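Maltose/maltodextrin transport permease homologue (Bdellovibrio bacteriovorus HD100, PDB 6FFL) binds maltotriose through its solute-binding MalE domain, the part in this structure, and probably delivers maltodextrins to the fused membrane permease for import. Local coordinates at residues 5-10 and 17-22; 33-38 and 288-293; 58-63 and 277-282; 9-14 and 270-275. One frame throughout, in Å; residues are numbered along the deposited sequence.

Contact 1. Residues 5-10 and 17-22. With GLC (alpha-D-glucopyranose), chain B.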
loop_
_atom_site.group_PDB
_atom_site.type_symbol
_atom_site.label_atom_id
_atom_site.label_comp_id
_atom_site.label_asym_id
_atom_site.label_seq_id
_atom_site.Cartn_x
_atom_site.Cartn_y
_atom_site.Cartn_z
ATOM N N ILE A 5 17.884 -4.929 19.804
ATOM C CA ILE A 5 16.748 -5.535 19.127
ATOM C C ILE A 5 16.689 -5.001 17.694
ATOM O O ILE A 5 17.341 -4.017 17.342
ATOM C CB ILE A 5 15.418 -5.286 19.869
ATOM C CG1 ILE A 5 15.204 -3.789 20.096
ATOM C CG2 ILE A 5 15.383 -6.047 21.201
ATOM C CD1 ILE A 5 13.847 -3.452 20.661
ATOM N N GLN A 6 15.888 -5.670 16.875
ATOM C CA GLN A 6 15.825 -5.434 15.440
ATOM C C GLN A 6 14.403 -5.126 14.991
ATOM O O GLN A 6 13.447 -5.734 15.475
ATOM C CB GLN A 6 16.292 -6.664 14.656
ATOM C CG GLN A 6 17.765 -7.032 14.739
ATOM C CD GLN A 6 18.150 -7.969 13.597
ATOM O OE1 GLN A 6 18.602 -7.525 12.536
ATOM N NE2 GLN A 6 17.935 -9.266 13.792
ATOM N N ILE A 7 14.266 -4.214 14.033
ATOM C CA ILE A 7 12.999 -4.012 13.338
ATOM C C ILE A 7 13.265 -4.100 11.840
ATOM O O ILE A 7 14.110 -3.367 11.311
ATOM C CB ILE A 7 12.334 -2.674 13.700
ATOM C CG1 ILE A 7 11.122 -2.422 12.797
ATOM C CG2 ILE A 7 13.334 -1.527 13.623
ATOM C CD1 ILE A 7 10.549 -1.025 12.915
ATOM N N TRP A 8 12.570 -5.009 11.163
ATOM C CA TRP A 8 12.579 -5.065 9.702
ATOM C C TRP A 8 11.297 -4.411 9.208
ATOM O O TRP A 8 10.208 -4.745 9.686
ATOM C CB TRP A 8 12.656 -6.497 9.170
ATOM C CG TRP A 8 13.930 -7.206 9.439
ATOM C CD1 TRP A 8 15.011 -6.747 10.145
ATOM C CD2 TRP A 8 14.243 -8.547 9.047
ATOM N NE1 TRP A 8 15.984 -7.730 10.212
ATOM C CE2 TRP A 8 15.538 -8.837 9.535
ATOM C CE3 TRP A 8 13.560 -9.525 8.313
ATOM C CZ2 TRP A 8 16.161 -10.064 9.314
ATOM C CZ3 TRP A 8 14.184 -10.751 8.095
ATOM C CH2 TRP A 8 15.470 -11.004 8.598
ATOM N N HIS A 9 11.422 -3.494 8.250
ATOM C CA HIS A 9 10.271 -2.730 7.779
ATOM C C HIS A 9 10.393 -2.488 6.283
ATOM O O HIS A 9 11.450 -2.708 5.680
ATOM C CB HIS A 9 10.177 -1.399 8.510
ATOM C CG HIS A 9 11.353 -0.516 8.247
ATOM N ND1 HIS A 9 11.445 0.273 7.121
ATOM C CD2 HIS A 9 12.517 -0.357 8.918
ATOM C CE1 HIS A 9 12.602 0.912 7.130
ATOM N NE2 HIS A 9 13.270 0.551 8.212
ATOM N N GLN A 10 9.308 -1.988 5.682
ATOM C CA GLN A 10 9.291 -1.670 4.259
ATOM C C GLN A 10 8.979 -0.186 4.023
ATOM O O GLN A 10 8.326 0.185 3.038
ATOM C CB GLN A 10 8.310 -2.579 3.501
ATOM C CG GLN A 10 6.932 -2.813 4.157
ATOM C CD GLN A 10 6.092 -1.550 4.167
ATOM O OE1 GLN A 10 6.166 -0.749 5.111
ATOM N NE2 GLN A 10 5.307 -1.348 3.105
ATOM N N GLN A 17 13.059 8.085 7.216
ATOM C CA GLN A 17 13.708 9.225 7.865
ATOM C C GLN A 17 13.034 9.546 9.191
ATOM O O GLN A 17 13.708 9.835 10.188
ATOM C CB GLN A 17 13.686 10.463 6.963
ATOM C CG GLN A 17 14.346 10.273 5.619
ATOM C CD GLN A 17 15.765 9.757 5.741
ATOM O OE1 GLN A 17 16.628 10.404 6.338
ATOM N NE2 GLN A 17 16.009 8.573 5.186
ATOM N N VAL A 18 11.703 9.505 9.221
ATOM C CA VAL A 18 10.989 9.776 10.463
ATOM C C VAL A 18 11.242 8.662 11.471
ATOM O O VAL A 18 11.467 8.924 12.663
ATOM C CB VAL A 18 9.489 9.974 10.183
ATOM C CG1 VAL A 18 8.718 10.138 11.481
ATOM C CG2 VAL A 18 9.276 11.178 9.253
ATOM N N LEU A 19 11.229 7.409 11.010
ATOM C CA LEU A 19 11.556 6.288 11.890
ATOM C C LEU A 19 12.913 6.482 12.558
ATOM O O LEU A 19 13.060 6.278 13.769
ATOM C CB LEU A 19 11.533 4.972 11.105
ATOM C CG LEU A 19 11.927 3.732 11.900
ATOM C CD1 LEU A 19 10.933 3.484 13.014
ATOM C CD2 LEU A 19 11.994 2.522 10.970
ATOM N N ALA A 20 13.915 6.892 11.781
ATOM C CA ALA A 20 15.243 7.105 12.346
ATOM C C ALA A 20 15.217 8.157 13.451
ATOM O O ALA A 20 15.866 7.989 14.490
ATOM C CB ALA A 20 16.225 7.507 11.245
ATOM N N GLU A 21 14.480 9.253 13.245
ATOM C CA GLU A 21 14.374 10.266 14.291
ATOM C C GLU A 21 13.695 9.696 15.533
ATOM O O GLU A 21 14.142 9.937 16.662
ATOM C CB GLU A 21 13.609 11.484 13.769
ATOM C CG GLU A 21 13.317 12.544 14.824
ATOM C CD GLU A 21 12.659 13.793 14.253
ATOM O OE1 GLU A 21 12.548 13.911 13.013
ATOM O OE2 GLU A 21 12.257 14.666 15.050
ATOM N N ALA A 22 12.622 8.928 15.340
ATOM C CA ALA A 22 11.931 8.321 16.472
ATOM C C ALA A 22 12.825 7.322 17.197
ATOM O O ALA A 22 12.840 7.275 18.430
ATOM C CB ALA A 22 10.644 7.647 15.991
HETATM C C1 GLC B . 7.229 2.087 -0.312
HETATM C C2 GLC B . 6.166 2.147 0.791
HETATM C C3 GLC B . 5.237 0.943 0.728
HETATM C C4 GLC B . 4.686 0.741 -0.685
HETATM C C5 GLC B . 5.833 0.709 -1.704
HETATM C C6 GLC B . 5.303 0.645 -3.136
HETATM O O1 GLC B . 8.130 1.011 -0.043
HETATM O O2 GLC B . 6.785 2.141 2.080
HETATM O O3 GLC B . 4.176 1.127 1.691
HETATM O O4 GLC B . 3.944 -0.495 -0.692
HETATM O O5 GLC B . 6.629 1.895 -1.606
HETATM O O6 GLC B . 6.387 0.458 -4.058
#
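L19 reaches from helix 13-29 and sets its CD2 methyl over one face of the H9 imidazole. The methyl lies 3.9 Å from the ring centroid, 27° off the normal and displaced toward the CD2-NE2 rim, a CH-pi contact. With CG anti to the backbone N (chi1 177°), L19 is carried toward the strand, and a branched leucine suits this place because one methyl can rest on the flat ring. The ring's ND1 is engaged elsewhere, by the backbone N of M11. Packing is looser toward I7, whose CD1 stays 4.3 Å from L19 CD2; I7 was modelled in two conformers, which makes this approach less certain. Q17 and A20 belong to the exposed face of the helix, while Q10, just past the strand, belongs to the sugar pocket. No hydrogen bond joins strand and helix: this half of the beta-alpha-beta unit rests on dispersion and the CH-pi contact, while Q10, one residue on from H9, binds glucose.

Contact 2. Residues 33-38 and 288-293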
loop_
_atom_site.group_PDB
_atom_site.type_symbol
_atom_site.label_atom_id
_atom_site.label_comp_id
_atom_site.label_asym_id
_atom_site.label_seq_id
_atom_site.Cartn_x
_atom_site.Cartn_y
_atom_site.Cartn_z
ATOM N N ILE A 33 18.897 -0.188 25.766
ATOM C CA ILE A 33 18.260 -0.724 24.570
ATOM C C ILE A 33 18.761 0.055 23.364
ATOM O O ILE A 33 18.691 1.290 23.343
ATOM C CB ILE A 33 16.721 -0.658 24.645
ATOM C CG1 ILE A 33 16.195 -1.303 25.926
ATOM C CG2 ILE A 33 16.105 -1.317 23.411
ATOM C CD1 ILE A 33 14.686 -1.210 26.052
ATOM N N THR A 34 19.269 -0.664 22.368
ATOM C CA THR A 34 19.539 -0.089 21.058
ATOM C C THR A 34 18.783 -0.883 20.003
ATOM O O THR A 34 18.385 -2.030 20.227
ATOM C CB THR A 34 21.038 -0.072 20.744
ATOM O OG1 THR A 34 21.522 -1.415 20.612
ATOM C CG2 THR A 34 21.801 0.655 21.840
ATOM N N VAL A 35 18.576 -0.260 18.844
ATOM C CA VAL A 35 17.702 -0.806 17.814
ATOM C C VAL A 35 18.429 -0.796 16.478
ATOM O O VAL A 35 18.965 0.237 16.069
ATOM C CB VAL A 35 16.389 -0.011 17.702
ATOM C CG1 VAL A 35 15.458 -0.661 16.666
ATOM C CG2 VAL A 35 15.722 0.111 19.067
ATOM N N GLN A 36 18.424 -1.935 15.795
ATOM C CA GLN A 36 18.910 -2.035 14.424
ATOM C C GLN A 36 17.718 -2.122 13.478
ATOM O O GLN A 36 16.925 -3.068 13.555
ATOM C CB GLN A 36 19.814 -3.254 14.256
ATOM C CG GLN A 36 20.148 -3.577 12.807
ATOM C CD GLN A 36 21.116 -2.585 12.193
ATOM O OE1 GLN A 36 22.212 -2.372 12.714
ATOM N NE2 GLN A 36 20.722 -1.983 11.070
ATOM N N ALA A 37 17.595 -1.151 12.574
ATOM C CA ALA A 37 16.510 -1.148 11.605
ATOM C C ALA A 37 17.023 -1.591 10.243
ATOM O O ALA A 37 18.130 -1.226 9.834
ATOM C CB ALA A 37 15.877 0.245 11.487
ATOM N N THR A 38 16.218 -2.379 9.546
ATOM C CA THR A 38 16.577 -2.883 8.227
ATOM C C THR A 38 15.399 -2.686 7.293
ATOM O O THR A 38 14.287 -3.119 7.607
ATOM C CB THR A 38 16.953 -4.371 8.273
ATOM O OG1 THR A 38 18.130 -4.547 9.061
ATOM C CG2 THR A 38 17.205 -4.909 6.864
ATOM N N VAL A 288 8.587 -5.017 23.350
ATOM C CA VAL A 288 7.270 -4.512 23.717
ATOM C C VAL A 288 7.338 -3.020 24.015
ATOM O O VAL A 288 6.460 -2.253 23.601
ATOM C CB VAL A 288 6.705 -5.328 24.895
ATOM C CG1 VAL A 288 5.487 -4.657 25.501
ATOM C CG2 VAL A 288 6.343 -6.729 24.411
ATOM N N LYS A 289 8.395 -2.579 24.706
ATOM C CA LYS A 289 8.587 -1.150 24.945
ATOM C C LYS A 289 8.677 -0.383 23.633
ATOM O O LYS A 289 8.049 0.668 23.471
ATOM C CB LYS A 289 9.845 -0.908 25.778
ATOM C CG LYS A 289 9.704 -1.255 27.241
ATOM C CD LYS A 289 11.001 -0.985 27.977
ATOM C CE LYS A 289 10.747 -0.474 29.382
ATOM N NZ LYS A 289 11.868 -0.844 30.279
ATOM N N LEU A 290 9.446 -0.906 22.675
ATOM C CA LEU A 290 9.597 -0.223 21.398
ATOM C C LEU A 290 8.281 -0.192 20.631
ATOM O O LEU A 290 7.941 0.827 20.016
ATOM C CB LEU A 290 10.689 -0.900 20.573
ATOM C CG LEU A 290 11.022 -0.207 19.251
ATOM C CD1 LEU A 290 11.511 1.212 19.527
ATOM C CD2 LEU A 290 12.070 -0.999 18.489
ATOM N N LEU A 291 7.538 -1.305 20.649
ATOM C CA LEU A 291 6.234 -1.366 19.989
ATOM C C LEU A 291 5.271 -0.326 20.551
ATOM O O LEU A 291 4.549 0.342 19.799
ATOM C CB LEU A 291 5.650 -2.772 20.153
ATOM C CG LEU A 291 4.183 -2.990 19.789
ATOM C CD1 LEU A 291 4.030 -2.782 18.328
ATOM C CD2 LEU A 291 3.728 -4.395 20.173
ATOM N N LYS A 292 5.218 -0.201 21.876
ATOM C CA LYS A 292 4.351 0.804 22.482
ATOM C C LYS A 292 4.811 2.213 22.121
ATOM O O LYS A 292 3.986 3.094 21.859
ATOM C CB LYS A 292 4.319 0.621 23.998
ATOM C CG LYS A 292 3.637 -0.673 24.475
ATOM C CD LYS A 292 3.761 -0.786 26.007
ATOM C CE LYS A 292 3.004 -1.978 26.568
ATOM N NZ LYS A 292 3.288 -2.175 28.031
ATOM N N TYR A 293 6.124 2.444 22.092
ATOM C CA TYR A 293 6.631 3.768 21.734
ATOM C C TYR A 293 6.311 4.122 20.281
ATOM O O TYR A 293 5.874 5.245 19.985
ATOM C CB TYR A 293 8.137 3.834 21.984
ATOM C CG TYR A 293 8.761 5.120 21.503
ATOM C CD1 TYR A 293 8.533 6.314 22.177
ATOM C CD2 TYR A 293 9.575 5.141 20.383
ATOM C CE1 TYR A 293 9.097 7.499 21.743
ATOM C CE2 TYR A 293 10.150 6.321 19.941
ATOM C CZ TYR A 293 9.904 7.494 20.624
ATOM O OH TYR A 293 10.470 8.668 20.190
#
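Helix 281-294 packs on one face of the larger mixed sheet of the binding domain, and here it meets strand 34-39 through V35 and L290. These two side chains reach toward each other tip to tip. L290 CD2 points between the two methyls of V35, with V35 CG2 at 3.9 Å and CG1 equally near. The torsion of V35 explains the cradle: CG1 is anti to the backbone N (chi1 -177°) and CG2 anti to the carbonyl carbon, which spreads both branches toward the helix. A beta-branched residue suits such a strand position. Just before the strand, I33 CD1 meets the aliphatic part of K289 at its CD, 4.2 Å away, the two chains crossing at about a right angle. Lysine fits this margin because its methylenes can cover isoleucine while the residue as a whole remains exposed. F26 of helix 13-29 touches both I33 and L290, so the two helices share one apolar layer, to which I5 and I7 add. Helices laid over a sheet of strand order 34-39, 4-9, 61-65, 266-274, 104-109, with 266-274 running against both its neighbours 61-65 and 104-109, are the hallmark of a type II periplasmic binding-protein lobe.

Contact 3. Residues 58-63 and 277-282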
loop_
_atom_site.group_PDB
_atom_site.type_symbol
_atom_site.label_atom_id
_atom_site.label_comp_id
_atom_site.label_asym_id
_atom_site.label_seq_id
_atom_site.Cartn_x
_atom_site.Cartn_y
_atom_site.Cartn_z
ATOM N N GLY A 58 15.033 -14.210 13.008
ATOM C CA GLY A 58 14.283 -13.065 12.557
ATOM C C GLY A 58 14.278 -11.928 13.560
ATOM O O GLY A 58 14.664 -12.082 14.722
ATOM N N PRO A 59 13.816 -10.759 13.125
ATOM C CA PRO A 59 13.798 -9.590 14.006
ATOM C C PRO A 59 12.682 -9.669 15.039
ATOM O O PRO A 59 11.657 -10.317 14.835
ATOM C CB PRO A 59 13.535 -8.441 13.030
ATOM C CG PRO A 59 12.622 -9.074 12.014
ATOM C CD PRO A 59 13.163 -10.484 11.831
ATOM N N GLU A 60 12.889 -8.949 16.150
ATOM C CA GLU A 60 11.861 -8.880 17.188
ATOM C C GLU A 60 10.591 -8.217 16.665
ATOM O O GLU A 60 9.477 -8.636 17.004
ATOM C CB GLU A 60 12.391 -8.115 18.407
ATOM C CG GLU A 60 13.368 -8.915 19.295
ATOM C CD GLU A 60 14.816 -8.832 18.814
ATOM O OE1 GLU A 60 15.081 -8.175 17.788
ATOM O OE2 GLU A 60 15.693 -9.432 19.461
ATOM N N LEU A 61 10.736 -7.182 15.845
ATOM C CA LEU A 61 9.609 -6.445 15.295
ATOM C C LEU A 61 9.670 -6.473 13.776
ATOM O O LEU A 61 10.745 -6.322 13.191
ATOM C CB LEU A 61 9.606 -4.985 15.781
ATOM C CG LEU A 61 8.992 -4.750 17.165
ATOM C CD1 LEU A 61 9.424 -3.404 17.714
ATOM C CD2 LEU A 61 7.472 -4.834 17.084
ATOM N N VAL A 62 8.513 -6.655 13.143
ATOM C CA VAL A 62 8.385 -6.573 11.690
ATOM C C VAL A 62 7.227 -5.637 11.369
ATOM O O VAL A 62 6.200 -5.655 12.053
ATOM C CB VAL A 62 8.202 -7.969 11.044
ATOM C CG1 VAL A 62 6.947 -8.682 11.570
ATOM C CG2 VAL A 62 8.176 -7.856 9.521
ATOM N N TYR A 63 7.407 -4.782 10.358
ATOM C CA TYR A 63 6.442 -3.728 10.036
ATOM C C TYR A 63 6.095 -3.803 8.561
ATOM O O TYR A 63 6.988 -3.716 7.719
ATOM C CB TYR A 63 7.016 -2.347 10.354
ATOM C CG TYR A 63 6.124 -1.171 9.985
ATOM C CD1 TYR A 63 6.144 -0.619 8.696
ATOM C CD2 TYR A 63 5.284 -0.596 10.937
ATOM C CE1 TYR A 63 5.330 0.470 8.365
ATOM C CE2 TYR A 63 4.483 0.497 10.627
ATOM C CZ TYR A 63 4.509 1.025 9.346
ATOM O OH TYR A 63 3.703 2.106 9.044
ATOM N N ASN A 277 9.508 -15.832 17.947
ATOM C CA ASN A 277 10.866 -16.140 18.409
ATOM C C ASN A 277 11.455 -14.932 19.122
ATOM O O ASN A 277 11.621 -13.879 18.502
ATOM C CB ASN A 277 11.784 -16.483 17.230
ATOM C CG ASN A 277 11.322 -17.680 16.441
ATOM O OD1 ASN A 277 10.908 -18.681 17.015
ATOM N ND2 ASN A 277 11.418 -17.595 15.110
ATOM N N MET A 278 11.815 -15.086 20.394
ATOM C CA MET A 278 12.528 -14.055 21.139
ATOM C C MET A 278 13.735 -14.694 21.810
ATOM O O MET A 278 13.602 -15.732 22.466
ATOM C CB MET A 278 11.632 -13.392 22.192
ATOM C CG MET A 278 10.450 -12.628 21.629
ATOM S SD MET A 278 10.926 -10.989 21.027
ATOM C CE MET A 278 9.449 -10.538 20.134
ATOM N N LYS A 279 14.905 -14.067 21.654
ATOM C CA LYS A 279 16.140 -14.652 22.169
ATOM C C LYS A 279 16.133 -14.772 23.686
ATOM O O LYS A 279 16.762 -15.683 24.236
ATOM C CB LYS A 279 17.349 -13.822 21.738
ATOM C CG LYS A 279 17.632 -13.817 20.249
ATOM C CD LYS A 279 18.831 -12.924 19.956
ATOM C CE LYS A 279 18.838 -12.439 18.522
ATOM N NZ LYS A 279 20.186 -11.940 18.139
ATOM N N SER A 280 15.458 -13.861 24.381
ATOM C CA SER A 280 15.486 -13.865 25.836
ATOM C C SER A 280 14.361 -12.982 26.345
ATOM O O SER A 280 13.728 -12.247 25.585
ATOM C CB SER A 280 16.829 -13.372 26.379
ATOM O OG SER A 280 16.883 -11.958 26.348
ATOM N N GLU A 281 14.139 -13.046 27.659
ATOM C CA GLU A 281 13.118 -12.202 28.269
ATOM C C GLU A 281 13.448 -10.726 28.093
ATOM O O GLU A 281 12.550 -9.907 27.874
ATOM C CB GLU A 281 12.963 -12.559 29.750
ATOM C CG GLU A 281 11.833 -11.820 30.472
ATOM C CD GLU A 281 10.442 -12.133 29.920
ATOM O OE1 GLU A 281 10.264 -13.176 29.249
ATOM O OE2 GLU A 281 9.517 -11.326 30.165
ATOM N N ALA A 282 14.733 -10.368 28.159
ATOM C CA ALA A 282 15.113 -8.965 28.006
ATOM C C ALA A 282 14.850 -8.469 26.588
ATOM O O ALA A 282 14.468 -7.307 26.394
ATOM C CB ALA A 282 16.584 -8.771 28.382
HETATM O O HOH W 1 13.727 -12.518 17.453
HETATM O O HOH W 2 14.948 -12.002 19.737
#
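E60 and M278 meet where the M278 thioether runs past the acid's methylenes, with SD 3.6 Å from E60 CG. The bend of M278 at chi2 (-80°) folds its end back, bringing CE to 3.7 Å from E60 O. Methionine suits the spot, being flexible and able to lie against both methylene and carbonyl. Around this core, water does the polar work. One molecule donates to G58 O at 2.9 Å and also to N277 O, joining two backbone carbonyls that could not bond each other. A second donates to E60 OE2 at 2.7 Å and accepts from K279 N. The ammonium NZ of K279 is 5.3 Å from E60 OE2, too far for a salt bridge. Further out, Q6 N binds E60 OE1, so both carboxylate oxygens are held, while A53 O and S57 O take the amide ND2 of N277. The contact thus lies just ahead of strand 61-65 and beside the start of helix 281-294, where S280 is the N-cap and H283 and A287 pack on E60.

Contact 4. Residues 9-14 and 270-275. With GLC (alpha-D-glucopyranose), chain B; SO4 (sulfate ion), chain H.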
loop_
_atom_site.group_PDB
_atom_site.type_symbol
_atom_site.label_atom_id
_atom_site.label_comp_id
_atom_site.label_asym_id
_atom_site.label_seq_id
_atom_site.Cartn_x
_atom_site.Cartn_y
_atom_site.Cartn_z
ATOM N N HIS A 9 11.422 -3.494 8.250
ATOM C CA HIS A 9 10.271 -2.730 7.779
ATOM C C HIS A 9 10.393 -2.488 6.283
ATOM O O HIS A 9 11.450 -2.708 5.680
ATOM C CB HIS A 9 10.177 -1.399 8.510
ATOM C CG HIS A 9 11.353 -0.516 8.247
ATOM N ND1 HIS A 9 11.445 0.273 7.121
ATOM C CD2 HIS A 9 12.517 -0.357 8.918
ATOM C CE1 HIS A 9 12.602 0.912 7.130
ATOM N NE2 HIS A 9 13.270 0.551 8.212
ATOM N N GLN A 10 9.308 -1.988 5.682
ATOM C CA GLN A 10 9.291 -1.670 4.259
ATOM C C GLN A 10 8.979 -0.186 4.023
ATOM O O GLN A 10 8.326 0.185 3.038
ATOM C CB GLN A 10 8.310 -2.579 3.501
ATOM C CG GLN A 10 6.932 -2.813 4.157
ATOM C CD GLN A 10 6.092 -1.550 4.167
ATOM O OE1 GLN A 10 6.166 -0.749 5.111
ATOM N NE2 GLN A 10 5.307 -1.348 3.105
ATOM N N MET A 11 9.482 0.686 4.904
ATOM C CA MET A 11 9.176 2.116 4.843
ATOM C C MET A 11 9.972 2.834 3.760
ATOM O O MET A 11 11.206 2.765 3.728
ATOM C CB MET A 11 9.464 2.790 6.187
ATOM C CG MET A 11 8.563 2.338 7.310
ATOM S SD MET A 11 8.799 3.407 8.746
ATOM C CE MET A 11 7.945 2.443 9.995
ATOM N N ILE A 12 9.251 3.601 2.932
ATOM C CA ILE A 12 9.843 4.455 1.921
ATOM C C ILE A 12 10.726 5.532 2.564
ATOM O O ILE A 12 10.602 5.854 3.753
ATOM C CB ILE A 12 8.700 5.084 1.106
ATOM C CG1 ILE A 12 9.186 5.658 -0.222
ATOM C CG2 ILE A 12 7.994 6.165 1.931
ATOM C CD1 ILE A 12 8.063 6.328 -1.006
ATOM N N TYR A 13 11.608 6.111 1.746
ATOM C CA TYR A 13 12.591 7.095 2.193
ATOM C C TYR A 13 12.056 8.076 3.235
ATOM O O TYR A 13 12.570 8.148 4.356
ATOM C CB TYR A 13 13.117 7.872 0.989
ATOM C CG TYR A 13 14.159 8.899 1.374
ATOM C CD1 TYR A 13 15.476 8.526 1.611
ATOM C CD2 TYR A 13 13.817 10.243 1.524
ATOM C CE1 TYR A 13 16.435 9.478 1.962
ATOM C CE2 TYR A 13 14.759 11.186 1.882
ATOM C CZ TYR A 13 16.061 10.801 2.101
ATOM O OH TYR A 13 16.993 11.748 2.458
ATOM N N GLY A 14 11.031 8.852 2.871
ATOM C CA GLY A 14 10.531 9.881 3.774
ATOM C C GLY A 14 10.045 9.321 5.099
ATOM O O GLY A 14 10.227 9.941 6.152
ATOM N N LYS A 270 -0.335 -0.101 7.684
ATOM C CA LYS A 270 0.917 -0.831 7.818
ATOM C C LYS A 270 1.280 -0.778 9.294
ATOM O O LYS A 270 1.155 0.275 9.923
ATOM C CB LYS A 270 2.018 -0.224 6.929
ATOM C CG LYS A 270 1.681 -0.252 5.416
ATOM C CD LYS A 270 2.686 0.548 4.599
ATOM C CE LYS A 270 2.469 2.058 4.769
ATOM N NZ LYS A 270 1.122 2.505 4.290
ATOM N N GLY A 271 1.651 -1.918 9.870
ATOM C CA GLY A 271 1.805 -1.922 11.309
ATOM C C GLY A 271 2.791 -2.958 11.792
ATOM O O GLY A 271 3.371 -3.713 11.008
ATOM N N TYR A 272 2.956 -2.985 13.117
ATOM C CA TYR A 272 3.976 -3.772 13.797
ATOM C C TYR A 272 3.419 -5.100 14.296
ATOM O O TYR A 272 2.292 -5.167 14.800
ATOM C CB TYR A 272 4.553 -2.985 14.978
ATOM C CG TYR A 272 5.216 -1.671 14.584
ATOM C CD1 TYR A 272 6.560 -1.640 14.217
ATOM C CD2 TYR A 272 4.505 -0.475 14.592
ATOM C CE1 TYR A 272 7.180 -0.458 13.868
ATOM C CE2 TYR A 272 5.113 0.721 14.228
ATOM C CZ TYR A 272 6.456 0.719 13.867
ATOM O OH TYR A 272 7.082 1.894 13.499
ATOM N N SER A 273 4.221 -6.153 14.145
ATOM C CA SER A 273 3.961 -7.449 14.756
ATOM C C SER A 273 5.187 -7.865 15.549
ATOM O O SER A 273 6.304 -7.459 15.230
ATOM C CB SER A 273 3.643 -8.534 13.709
ATOM O OG SER A 273 2.503 -8.202 12.922
ATOM N N LEU A 274 4.966 -8.689 16.579
ATOM C CA LEU A 274 6.029 -9.239 17.420
ATOM C C LEU A 274 6.361 -10.674 17.007
ATOM O O LEU A 274 5.464 -11.510 16.884
ATOM C CB LEU A 274 5.599 -9.214 18.889
ATOM C CG LEU A 274 5.493 -7.869 19.615
ATOM C CD1 LEU A 274 4.984 -8.102 21.035
ATOM C CD2 LEU A 274 6.841 -7.177 19.674
ATOM N N ASN A 275 7.652 -10.952 16.805
ATOM C CA ASN A 275 8.124 -12.295 16.485
ATOM C C ASN A 275 7.750 -13.281 17.587
ATOM O O ASN A 275 7.910 -13.002 18.781
ATOM C CB ASN A 275 9.645 -12.258 16.292
ATOM C CG ASN A 275 10.183 -13.443 15.505
ATOM O OD1 ASN A 275 9.614 -14.531 15.517
ATOM N ND2 ASN A 275 11.303 -13.226 14.810
HETATM C C1 GLC B . 7.229 2.087 -0.312
HETATM C C2 GLC B . 6.166 2.147 0.791
HETATM C C3 GLC B . 5.237 0.943 0.728
HETATM C C4 GLC B . 4.686 0.741 -0.685
HETATM C C5 GLC B . 5.833 0.709 -1.704
HETATM C C6 GLC B . 5.303 0.645 -3.136
HETATM O O1 GLC B . 8.130 1.011 -0.043
HETATM O O2 GLC B . 6.785 2.141 2.080
HETATM O O3 GLC B . 4.176 1.127 1.691
HETATM O O4 GLC B . 3.944 -0.495 -0.692
HETATM O O5 GLC B . 6.629 1.895 -1.606
HETATM O O6 GLC B . 6.387 0.458 -4.058
HETATM S S SO4 H . 13.295 4.200 -1.310
HETATM O O1 SO4 H . 13.196 3.921 -2.737
HETATM O O2 SO4 H . 13.507 2.937 -0.597
HETATM O O3 SO4 H . 12.066 4.825 -0.833
HETATM O O4 SO4 H . 14.402 5.114 -1.057
#
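The backbone carbonyl oxygen of Q10 accepts from two hydroxyls of one glucose, O2 and O1. The bond from glucose O2 to Q10 O is short, 2.7 Å, and the one from O1 to the same oxygen is longer, 3.2 Å. Glucose O2 also takes a weak bond from I12 N at 3.0 Å. Q10 adds its side chain: bent at chi2 (68°), it brings NE2 to 3.1 Å from glucose O3, a weak bond, and NE2 is also bound to T42 OG1. Glutamine suits the site because its amide can serve both protein and sugar. Across the contact K270 passes at about a right angle, its CD 3.6 Å from Q10 NE2 and also against glucose O3, while its NZ goes on to N114 OD1. Farther from the sugar, M11 CE comes to 3.7 Å from Y272 OH, the two side chains again crossing. M11 is held by its backbone N, which bonds to H9 ND1 in the plane of the imidazole (3.0 Å, 162°). At the helix start Y13 N binds O3 of a sulfate, probably from the crystallisation liquor, which R16 also holds. No hydrogen bond links the two segments directly. The chemistry implies a division of labour: Q10 O and I12 N, with the Q10 amide, bind the glucose hydroxyls, K270 touches the sugar with its methylenes, and Y272 packs on M11 away from it.

In the fold
From the N terminus, strand 4-9 leads into helix 13-29, and contact 1 closes this short loop before the chain enters strand 34-39. Contact 2 opens there and closes only at helix 281-294, some 250 residues later. Contact 3, opening at 58-63 and closing at 277-282, is nested inside that loop. Contact 4 starts from the same stretch as contact 1 but ends at 270-275, so it crosses both contact 2 and contact 3. All four reach the same mixed sheet. Contacts 2 and 3 share helix 281-294, contacts 1 and 4 share helix 13-29, and contacts 1 and 4 also share Q10, which reaches the bound sugar.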